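Local coordinates for glycosyl hydrolase (Rhizobium leguminosarum bv. trifolii, PDB 5NDX), which probably hydrolyses O-glycosidic bonds as a glycoside hydrolase of family 39, being the bacterial orthologue of human alpha-L-iduronidase, at residues L136-F141 with D174-G180; R213-I217 with L256-P260. The protein carries 2 engineered substitutions. All coordinates share one frame; numbering follows the deposited sequence.

Contact 1: residues L136-F141 with D174-G180; sequences LRTWYF and DPSLPMG. With 8U8 ((2~{R},3~{S},4~{S},5~{R},6~{S})-6-(4-methyl-2-oxidanylidene-chromen-7-yl)oxy-3,4,5-tris(oxidanyl)oxane-2-carboxylic acid), chain N.
Phe-141 and Met-179 pair on the parallel strands 140-142 and 179-184, joined by helix 155-171 into one beta-alpha-beta unit of the TIM barrel, and the contact illustrates how the entry to adjacent parallel strands is held by side chains as well as backbone pairing. Phe-141 N donates to Pro-178 O (3.0 Å), and Gly-180 N gives a weak bond to Phe-141 O. The same Pro-178 O lies in the plane of the Phe-141 ring at its edge, as does Leu-136 CD1, while Leu-177 CB meets the ring obliquely at CE2 (4.1 Å). Met-179 leaves its backbone with CG anti to N and then bends at chi2 (64°), with its sulfur 4.0 Å from Phe-141 CB. Pro-178 CB touches Tyr-140 CD2 (3.7 Å); one face of that phenol is laid nearly parallel over the fused rings of the bound coumarin glycoside, with ligand C12 3.5 Å above the centre of the Tyr-140 ring. Further out, a water donates to both Arg-137 O and Ser-176 O, and Arg-137 and Asp-174 cross at about a right angle. A bend at chi3 (-131°) accompanies this approach, in which Asp-174 OD2 sits over the guanidinium face, 2.7 Å from NH1, a bridge of charges without a directed N-H. The other oxygen, Asp-174 OD1, closes an Asx turn, taking Ser-176 N (3.1 Å) and Ser-176 OG (2.6 Å) from the same face of its plane.

Contact 2: residues R213-I217 with L256-P260; sequences RIDYI and LAGLP. With 8U8 ((2~{R},3~{S},4~{S},5~{R},6~{S})-6-(4-methyl-2-oxidanylidene-chromen-7-yl)oxy-3,4,5-tris(oxidanyl)oxane-2-carboxylic acid), chain N.
The binding site for one copy of the coumarin glycoside lies at the N-terminal ends of the barrel strands, and here Tyr-216 and Pro-260, touching through their CB atoms (3.8 Å), form adjoining parts of its wall. Tyr-216 turns a ring face to the ligand: methyl carbon C15 stands above the ring centre and C14 lies 3.6 Å from CG, so the coumarin meets the phenol with its edge, its plane almost perpendicular to the ring. This direction is set by chi1 (66°), which places CG between the backbone N and the carbonyl carbon. Pro-260 approaches from the lactone side, its CB 3.3 Å from the ligand carbonyl oxygen O9. The backbones are tied by Ile-217 N to Pro-260 O, a bond of 2.9 Å that is nearly straight at the hydrogen (168°) and runs almost along the C=O axis. Behind the pocket the contact becomes apolar. Leu-259 CD1 touches both isoleucines, 3.8 Å from Ile-214 CG2 and 4.1 Å from Ile-217 CD1; the leucine crosses Ile-217 at about a right angle. Ile-214 CG2 also meets Leu-256 CD2 (4.0 Å). The type I turn from Leu-256 to Leu-259 thus turns both of its leucines toward 213-217. In the fold, Ile-217 passes the pairing on to Val-262 of strand 261-263, while helix 190-200 packs on Ile-214, Ile-217 and Leu-256 through Cys-199, Phe-192 and Met-196, and Leu-249 of helix 235-252 touches Ile-217 and Ala-257.

Contacts 1 and 2, centres about 13 Å apart, lie on the same barrel with one strand pairing between them, 179-184 beside 216-219. Polar links join them: probable hydrogen bonds from Tyr-216 OH to Phe-141 O (2.6 Å) and from Arg-213 NH1 to Leu-177 O (2.7 Å), and one from Met-179 N to Asp-215 OD2, which also pairs with Arg-213. The same ligand spans both contacts, its one coumarin held by tyrosines of each that are turned at different angles to it, while Lys-54 and Arg-23 hydrogen-bond to it. A second copy of the glycoside is bound about 14 Å from the Tyr-216 side chain, and neither contact reaches the predicted catalytic position.

Contact 1: residues L136-F141 with D174-G180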
ATOM      1  N   LEU A 136      15.508  13.645   1.726  1.00 41.89           N
ATOM      2  CA  LEU A 136      14.719  14.172   2.850  1.00 44.32           C
ATOM      3  C   LEU A 136      13.480  14.967   2.455  1.00 41.81           C
ATOM      4  O   LEU A 136      12.406  14.870   3.079  1.00 39.97           O
ATOM      5  CB  LEU A 136      15.584  15.048   3.769  1.00 49.17           C
ATOM      6  CG  LEU A 136      15.884  14.543   5.166  1.00 54.33           C
ATOM      7  CD1 LEU A 136      14.723  14.752   6.053  1.00 56.17           C
ATOM      8  CD2 LEU A 136      16.254  13.074   5.180  1.00 56.75           C
ATOM      9  N   ARG A 137      13.657  15.783   1.441  1.00 40.67           N
ATOM     10  CA  ARG A 137      12.610  16.627   0.972  1.00 44.08           C
ATOM     11  C   ARG A 137      11.479  15.852   0.301  1.00 41.30           C
ATOM     12  O   ARG A 137      10.488  16.460   0.038  1.00 41.00           O
ATOM     13  CB  ARG A 137      13.149  17.681  -0.030  1.00 46.82           C
ATOM     14  CG  ARG A 137      13.899  18.808   0.655  1.00 53.59           C
ATOM     15  CD  ARG A 137      14.492  19.779  -0.360  1.00 58.56           C
ATOM     16  NE  ARG A 137      15.898  20.070  -0.094  1.00 65.69           N
ATOM     17  CZ  ARG A 137      16.413  21.239   0.305  1.00 74.58           C
ATOM     18  NH1 ARG A 137      15.653  22.304   0.550  1.00 81.06           N
ATOM     19  NH2 ARG A 137      17.729  21.349   0.495  1.00 78.15           N
ATOM     20  N   THR A 138      11.666  14.577  -0.043  1.00 39.37           N
ATOM     21  CA  THR A 138      10.574  13.736  -0.568  1.00 39.24           C
ATOM     22  C   THR A 138       9.739  13.104   0.569  1.00 38.89           C
ATOM     23  O   THR A 138       8.714  12.441   0.280  1.00 37.85           O
ATOM     24  CB  THR A 138      11.077  12.622  -1.515  1.00 36.92           C
ATOM     25  OG1 THR A 138      11.819  11.639  -0.772  1.00 35.34           O
ATOM     26  CG2 THR A 138      11.916  13.210  -2.756  1.00 36.43           C
ATOM     27  N   TRP A 139      10.137  13.319   1.838  1.00 37.21           N
ATOM     28  CA  TRP A 139       9.439  12.728   2.967  1.00 35.42           C
ATOM     29  C   TRP A 139       8.326  13.655   3.415  1.00 36.19           C
ATOM     30  O   TRP A 139       8.267  14.786   2.945  1.00 34.88           O
ATOM     31  CB  TRP A 139      10.358  12.465   4.111  1.00 36.14           C
ATOM     32  CG  TRP A 139      11.469  11.507   3.840  1.00 35.20           C
ATOM     33  CD1 TRP A 139      11.772  10.902   2.681  1.00 34.92           C
ATOM     34  CD2 TRP A 139      12.473  11.120   4.778  1.00 36.06           C
ATOM     35  NE1 TRP A 139      12.913  10.127   2.829  1.00 36.32           N
ATOM     36  CE2 TRP A 139      13.347  10.235   4.121  1.00 34.90           C
ATOM     37  CE3 TRP A 139      12.672  11.371   6.147  1.00 37.28           C
ATOM     38  CZ2 TRP A 139      14.429   9.645   4.760  1.00 34.87           C
ATOM     39  CZ3 TRP A 139      13.752  10.767   6.785  1.00 36.68           C
ATOM     40  CH2 TRP A 139      14.613   9.930   6.096  1.00 36.18           C
ATOM     41  N   TYR A 140       7.398  13.138   4.234  1.00 34.97           N
ATOM     42  CA  TYR A 140       6.417  13.970   4.946  1.00 36.45           C
ATOM     43  C   TYR A 140       6.596  13.696   6.422  1.00 36.90           C
ATOM     44  O   TYR A 140       6.829  12.572   6.801  1.00 38.15           O
ATOM     45  CB  TYR A 140       4.971  13.715   4.493  1.00 36.47           C
ATOM     46  CG  TYR A 140       4.764  14.097   3.060  1.00 35.57           C
ATOM     47  CD1 TYR A 140       5.098  13.228   2.041  1.00 35.79           C
ATOM     48  CD2 TYR A 140       4.300  15.357   2.717  1.00 37.12           C
ATOM     49  CE1 TYR A 140       4.981  13.613   0.703  1.00 36.88           C
ATOM     50  CE2 TYR A 140       4.138  15.744   1.371  1.00 36.59           C
ATOM     51  CZ  TYR A 140       4.510  14.893   0.366  1.00 36.11           C
ATOM     52  OH  TYR A 140       4.365  15.289  -0.980  1.00 35.91           O
ATOM     53  N   PHE A 141       6.515  14.748   7.237  1.00 37.27           N
ATOM     54  CA  PHE A 141       6.604  14.640   8.681  1.00 37.99           C
ATOM     55  C   PHE A 141       5.256  14.939   9.260  1.00 37.46           C
ATOM     56  O   PHE A 141       4.556  15.811   8.762  1.00 38.22           O
ATOM     57  CB  PHE A 141       7.629  15.622   9.244  1.00 39.99           C
ATOM     58  CG  PHE A 141       9.015  15.294   8.834  1.00 39.10           C
ATOM     59  CD1 PHE A 141       9.767  14.398   9.591  1.00 38.87           C
ATOM     60  CD2 PHE A 141       9.516  15.766   7.635  1.00 39.77           C
ATOM     61  CE1 PHE A 141      11.052  14.045   9.191  1.00 38.44           C
ATOM     62  CE2 PHE A 141      10.783  15.395   7.209  1.00 39.04           C
ATOM     63  CZ  PHE A 141      11.546  14.542   7.997  1.00 39.25           C
ATOM     64  N   ASP A 174      15.459  23.177   7.485  1.00 49.73           N
ATOM     65  CA  ASP A 174      14.807  23.324   6.171  1.00 50.25           C
ATOM     66  C   ASP A 174      13.302  23.490   6.276  1.00 51.13           C
ATOM     67  O   ASP A 174      12.589  22.491   6.474  1.00 53.48           O
ATOM     68  CB  ASP A 174      15.180  22.120   5.297  1.00 49.79           C
ATOM     69  CG  ASP A 174      14.779  22.279   3.856  1.00 51.46           C
ATOM     70  OD1 ASP A 174      14.046  23.233   3.479  1.00 54.12           O
ATOM     71  OD2 ASP A 174      15.193  21.382   3.094  1.00 55.80           O
ATOM     72  N   PRO A 175      12.802  24.730   6.127  1.00 52.51           N
ATOM     73  CA  PRO A 175      11.367  24.963   6.263  1.00 52.65           C
ATOM     74  C   PRO A 175      10.484  24.384   5.166  1.00 50.77           C
ATOM     75  O   PRO A 175       9.252  24.377   5.311  1.00 50.10           O
ATOM     76  CB  PRO A 175      11.246  26.506   6.250  1.00 54.91           C
ATOM     77  CG  PRO A 175      12.603  26.993   6.601  1.00 55.75           C
ATOM     78  CD  PRO A 175      13.502  26.012   5.894  1.00 55.07           C
ATOM     79  N   SER A 176      11.086  23.925   4.078  1.00 49.04           N
ATOM     80  CA  SER A 176      10.324  23.241   3.069  1.00 48.40           C
ATOM     81  C   SER A 176      10.097  21.725   3.396  1.00 46.13           C
ATOM     82  O   SER A 176       9.496  21.025   2.602  1.00 46.78           O
ATOM     83  CB  SER A 176      11.012  23.443   1.708  1.00 46.89           C
ATOM     84  OG  SER A 176      12.199  22.697   1.705  1.00 50.50           O
ATOM     85  N   LEU A 177      10.578  21.207   4.527  1.00 44.63           N
ATOM     86  CA  LEU A 177      10.230  19.839   4.922  1.00 43.60           C
ATOM     87  C   LEU A 177       8.758  19.855   5.367  1.00 45.09           C
ATOM     88  O   LEU A 177       8.408  20.564   6.345  1.00 46.56           O
ATOM     89  CB  LEU A 177      11.117  19.318   6.056  1.00 42.89           C
ATOM     90  CG  LEU A 177      12.583  19.219   5.635  1.00 43.83           C
ATOM     91  CD1 LEU A 177      13.477  18.995   6.844  1.00 44.33           C
ATOM     92  CD2 LEU A 177      12.838  18.179   4.550  1.00 42.51           C
ATOM     93  N   PRO A 178       7.888  19.116   4.669  1.00 42.85           N
ATOM     94  CA  PRO A 178       6.462  19.295   5.031  1.00 43.29           C
ATOM     95  C   PRO A 178       6.087  18.760   6.427  1.00 41.48           C
ATOM     96  O   PRO A 178       6.632  17.757   6.876  1.00 41.40           O
ATOM     97  CB  PRO A 178       5.735  18.521   3.932  1.00 44.37           C
ATOM     98  CG  PRO A 178       6.696  18.410   2.815  1.00 44.45           C
ATOM     99  CD  PRO A 178       8.030  18.269   3.468  1.00 43.79           C
ATOM    100  N   MET A 179       5.260  19.517   7.131  1.00 40.58           N
ATOM    101  CA  MET A 179       4.817  19.184   8.461  1.00 42.82           C
ATOM    102  C   MET A 179       3.305  19.261   8.504  1.00 41.79           C
ATOM    103  O   MET A 179       2.708  20.171   7.932  1.00 43.90           O
ATOM    104  CB  MET A 179       5.349  20.149   9.495  1.00 42.75           C
ATOM    105  CG  MET A 179       4.915  19.793  10.918  1.00 44.11           C
ATOM    106  SD  MET A 179       5.571  18.193  11.462  1.00 46.24           S
ATOM    107  CE  MET A 179       4.557  17.840  12.906  1.00 46.44           C
ATOM    108  N   GLY A 180       2.695  18.324   9.200  1.00 41.38           N
ATOM    109  CA  GLY A 180       1.248  18.330   9.331  1.00 40.90           C
ATOM    110  C   GLY A 180       0.768  17.488  10.465  1.00 40.48           C
ATOM    111  O   GLY A 180       1.559  16.912  11.215  1.00 42.54           O
TER
HETATM  112  C15 8U8 N 713       1.160  13.526   3.923  1.00 39.80           C
HETATM  113  C13 8U8 N 713       1.038  14.127   2.667  1.00 38.49           C
HETATM  114  C14 8U8 N 713       0.727  15.477   2.569  1.00 37.93           C
HETATM  115  C16 8U8 N 713       0.683  16.092   1.326  1.00 40.89           C
HETATM  116  O9  8U8 N 713       0.353  17.269   1.253  1.00 43.88           O
HETATM  117  O8  8U8 N 713       0.869  15.367   0.190  1.00 39.56           O
HETATM  118  C11 8U8 N 713       1.222  14.067   0.268  1.00 36.64           C
HETATM  119  C10 8U8 N 713       1.487  13.453  -0.930  1.00 36.69           C
HETATM  120  C12 8U8 N 713       1.306  13.418   1.492  1.00 35.90           C
HETATM  121  C7  8U8 N 713       1.692  12.077   1.480  1.00 34.62           C
HETATM  122  C8  8U8 N 713       1.953  11.448   0.268  1.00 35.70           C
HETATM  123  C9  8U8 N 713       1.864  12.127  -0.950  1.00 37.33           C
HETATM  124  O2  8U8 N 713       2.150  11.463  -2.116  1.00 41.07           O
HETATM  125  C5  8U8 N 713       2.506  12.233  -3.294  1.00 39.17           C
HETATM  126  O1  8U8 N 713       1.212  12.499  -3.862  1.00 42.11           O
HETATM  127  C1  8U8 N 713       1.152  13.144  -5.155  1.00 43.03           C
HETATM  128  C6  8U8 N 713       1.739  14.598  -5.104  1.00 46.71           C
HETATM  129  O7  8U8 N 713       1.740  15.211  -4.017  1.00 43.36           O
HETATM  130  O6  8U8 N 713       2.236  15.036  -6.153  1.00 51.91           O
HETATM  131  C2  8U8 N 713       1.924  12.241  -6.114  1.00 42.63           C
HETATM  132  O5  8U8 N 713       1.918  12.757  -7.482  1.00 41.25           O
HETATM  133  C3  8U8 N 713       3.372  12.047  -5.610  1.00 39.15           C
HETATM  134  O4  8U8 N 713       4.008  11.144  -6.476  1.00 38.10           O
HETATM  135  C4  8U8 N 713       3.358  11.427  -4.212  1.00 38.59           C
HETATM  136  O3  8U8 N 713       4.675  11.330  -3.665  1.00 39.84           O
HETATM  137  O   HOH W   1      10.237  19.262   0.652  1.00 61.12           O

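Contact 2: residues R213-I217 with L256-P260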
ATOM      1  N   ARG A 213       3.551  26.844  11.143  1.00 48.71           N
ATOM      2  CA  ARG A 213       3.040  26.439   9.836  1.00 50.38           C
ATOM      3  C   ARG A 213       2.380  25.047   9.904  1.00 48.83           C
ATOM      4  O   ARG A 213       2.686  24.230  10.796  1.00 44.95           O
ATOM      5  CB  ARG A 213       4.155  26.427   8.800  1.00 50.34           C
ATOM      6  CG  ARG A 213       5.249  25.387   9.039  1.00 50.83           C
ATOM      7  CD  ARG A 213       6.257  25.441   7.891  1.00 50.59           C
ATOM      8  NE  ARG A 213       7.477  24.712   8.255  1.00 52.29           N
ATOM      9  CZ  ARG A 213       7.758  23.437   7.941  1.00 51.91           C
ATOM     10  NH1 ARG A 213       6.913  22.690   7.212  1.00 51.72           N
ATOM     11  NH2 ARG A 213       8.913  22.905   8.347  1.00 49.56           N
ATOM     12  N   ILE A 214       1.455  24.823   8.982  1.00 48.58           N
ATOM     13  CA  ILE A 214       0.861  23.507   8.769  1.00 47.01           C
ATOM     14  C   ILE A 214       0.681  23.340   7.266  1.00 46.06           C
ATOM     15  O   ILE A 214       0.065  24.176   6.602  1.00 46.60           O
ATOM     16  CB  ILE A 214      -0.437  23.302   9.584  1.00 47.03           C
ATOM     17  CG1 ILE A 214      -0.977  21.874   9.376  1.00 47.74           C
ATOM     18  CG2 ILE A 214      -1.499  24.325   9.217  1.00 47.33           C
ATOM     19  CD1 ILE A 214      -2.010  21.438  10.412  1.00 50.23           C
ATOM     20  N   ASP A 215       1.281  22.284   6.725  1.00 43.74           N
ATOM     21  CA  ASP A 215       1.283  22.047   5.291  1.00 43.46           C
ATOM     22  C   ASP A 215       0.174  21.102   4.865  1.00 42.78           C
ATOM     23  O   ASP A 215      -0.142  21.061   3.707  1.00 43.12           O
ATOM     24  CB  ASP A 215       2.624  21.498   4.882  1.00 45.59           C
ATOM     25  CG  ASP A 215       3.761  22.498   5.151  1.00 47.31           C
ATOM     26  OD1 ASP A 215       3.640  23.625   4.677  1.00 52.44           O
ATOM     27  OD2 ASP A 215       4.734  22.180   5.854  1.00 47.74           O
ATOM     28  N   TYR A 216      -0.411  20.357   5.799  1.00 39.72           N
ATOM     29  CA  TYR A 216      -1.543  19.448   5.474  1.00 39.57           C
ATOM     30  C   TYR A 216      -2.271  19.101   6.757  1.00 38.43           C
ATOM     31  O   TYR A 216      -1.689  19.130   7.843  1.00 37.69           O
ATOM     32  CB  TYR A 216      -1.057  18.184   4.694  1.00 36.95           C
ATOM     33  CG  TYR A 216      -0.178  17.301   5.529  1.00 37.90           C
ATOM     34  CD1 TYR A 216      -0.728  16.366   6.381  1.00 39.21           C
ATOM     35  CD2 TYR A 216       1.209  17.458   5.541  1.00 38.60           C
ATOM     36  CE1 TYR A 216       0.074  15.560   7.201  1.00 39.60           C
ATOM     37  CE2 TYR A 216       2.012  16.680   6.355  1.00 38.15           C
ATOM     38  CZ  TYR A 216       1.436  15.710   7.180  1.00 39.00           C
ATOM     39  OH  TYR A 216       2.196  14.917   8.032  1.00 39.20           O
ATOM     40  N   ILE A 217      -3.536  18.730   6.619  1.00 40.68           N
ATOM     41  CA  ILE A 217      -4.344  18.306   7.722  1.00 41.29           C
ATOM     42  C   ILE A 217      -4.593  16.800   7.642  1.00 40.59           C
ATOM     43  O   ILE A 217      -5.114  16.311   6.644  1.00 39.13           O
ATOM     44  CB  ILE A 217      -5.668  19.093   7.716  1.00 43.59           C
ATOM     45  CG1 ILE A 217      -5.369  20.588   7.939  1.00 47.22           C
ATOM     46  CG2 ILE A 217      -6.577  18.596   8.823  1.00 43.43           C
ATOM     47  CD1 ILE A 217      -6.483  21.492   7.495  1.00 50.30           C
ATOM     48  N   LEU A 256      -7.356  27.714   6.455  1.00 54.31           N
ATOM     49  CA  LEU A 256      -6.816  26.354   6.399  1.00 54.01           C
ATOM     50  C   LEU A 256      -7.609  25.370   5.516  1.00 53.54           C
ATOM     51  O   LEU A 256      -7.098  24.314   5.181  1.00 53.66           O
ATOM     52  CB  LEU A 256      -6.706  25.776   7.811  1.00 51.73           C
ATOM     53  CG  LEU A 256      -5.943  26.627   8.853  1.00 52.29           C
ATOM     54  CD1 LEU A 256      -6.042  25.966  10.213  1.00 54.16           C
ATOM     55  CD2 LEU A 256      -4.487  26.897   8.530  1.00 53.42           C
ATOM     56  N   ALA A 257      -8.834  25.727   5.133  1.00 53.63           N
ATOM     57  CA  ALA A 257      -9.790  24.777   4.546  1.00 51.95           C
ATOM     58  C   ALA A 257      -9.374  24.211   3.184  1.00 50.75           C
ATOM     59  O   ALA A 257      -9.819  23.123   2.836  1.00 48.46           O
ATOM     60  CB  ALA A 257     -11.194  25.387   4.449  1.00 51.23           C
ATOM     61  N   GLY A 258      -8.561  24.959   2.444  1.00 45.27           N
ATOM     62  CA  GLY A 258      -7.995  24.553   1.169  1.00 46.92           C
ATOM     63  C   GLY A 258      -6.687  23.752   1.239  1.00 45.25           C
ATOM     64  O   GLY A 258      -6.191  23.330   0.192  1.00 45.56           O
ATOM     65  N   LEU A 259      -6.165  23.502   2.440  1.00 41.81           N
ATOM     66  CA  LEU A 259      -4.943  22.715   2.595  1.00 43.50           C
ATOM     67  C   LEU A 259      -5.129  21.234   2.162  1.00 42.14           C
ATOM     68  O   LEU A 259      -6.244  20.713   2.143  1.00 41.77           O
ATOM     69  CB  LEU A 259      -4.433  22.733   4.041  1.00 43.50           C
ATOM     70  CG  LEU A 259      -3.766  24.027   4.545  1.00 46.13           C
ATOM     71  CD1 LEU A 259      -3.466  23.932   6.041  1.00 46.44           C
ATOM     72  CD2 LEU A 259      -2.496  24.352   3.764  1.00 46.35           C
ATOM     73  N   PRO A 260      -4.033  20.582   1.801  1.00 41.54           N
ATOM     74  CA  PRO A 260      -4.104  19.150   1.539  1.00 41.69           C
ATOM     75  C   PRO A 260      -4.705  18.388   2.727  1.00 39.51           C
ATOM     76  O   PRO A 260      -4.365  18.659   3.880  1.00 39.84           O
ATOM     77  CB  PRO A 260      -2.641  18.767   1.246  1.00 42.03           C
ATOM     78  CG  PRO A 260      -2.008  20.043   0.696  1.00 42.39           C
ATOM     79  CD  PRO A 260      -2.728  21.175   1.412  1.00 42.45           C
TER
HETATM   80  C15 8U8 N 713       1.160  13.526   3.923  1.00 39.80           C
HETATM   81  C13 8U8 N 713       1.038  14.127   2.667  1.00 38.49           C
HETATM   82  C14 8U8 N 713       0.727  15.477   2.569  1.00 37.93           C
HETATM   83  C16 8U8 N 713       0.683  16.092   1.326  1.00 40.89           C
HETATM   84  O9  8U8 N 713       0.353  17.269   1.253  1.00 43.88           O
HETATM   85  O8  8U8 N 713       0.869  15.367   0.190  1.00 39.56           O
HETATM   86  C11 8U8 N 713       1.222  14.067   0.268  1.00 36.64           C
HETATM   87  C10 8U8 N 713       1.487  13.453  -0.930  1.00 36.69           C
HETATM   88  C12 8U8 N 713       1.306  13.418   1.492  1.00 35.90           C
HETATM   89  C7  8U8 N 713       1.692  12.077   1.480  1.00 34.62           C
HETATM   90  C8  8U8 N 713       1.953  11.448   0.268  1.00 35.70           C
HETATM   91  C9  8U8 N 713       1.864  12.127  -0.950  1.00 37.33           C
HETATM   92  O2  8U8 N 713       2.150  11.463  -2.116  1.00 41.07           O
HETATM   93  C5  8U8 N 713       2.506  12.233  -3.294  1.00 39.17           C
HETATM   94  O1  8U8 N 713       1.212  12.499  -3.862  1.00 42.11           O
HETATM   95  C1  8U8 N 713       1.152  13.144  -5.155  1.00 43.03           C
HETATM   96  C6  8U8 N 713       1.739  14.598  -5.104  1.00 46.71           C
HETATM   97  O7  8U8 N 713       1.740  15.211  -4.017  1.00 43.36           O
HETATM   98  O6  8U8 N 713       2.236  15.036  -6.153  1.00 51.91           O
HETATM   99  C2  8U8 N 713       1.924  12.241  -6.114  1.00 42.63           C
HETATM  100  O5  8U8 N 713       1.918  12.757  -7.482  1.00 41.25           O
HETATM  101  C3  8U8 N 713       3.372  12.047  -5.610  1.00 39.15           C
HETATM  102  O4  8U8 N 713       4.008  11.144  -6.476  1.00 38.10           O
HETATM  103  C4  8U8 N 713       3.358  11.427  -4.212  1.00 38.59           C
HETATM  104  O3  8U8 N 713       4.675  11.330  -3.665  1.00 39.84           O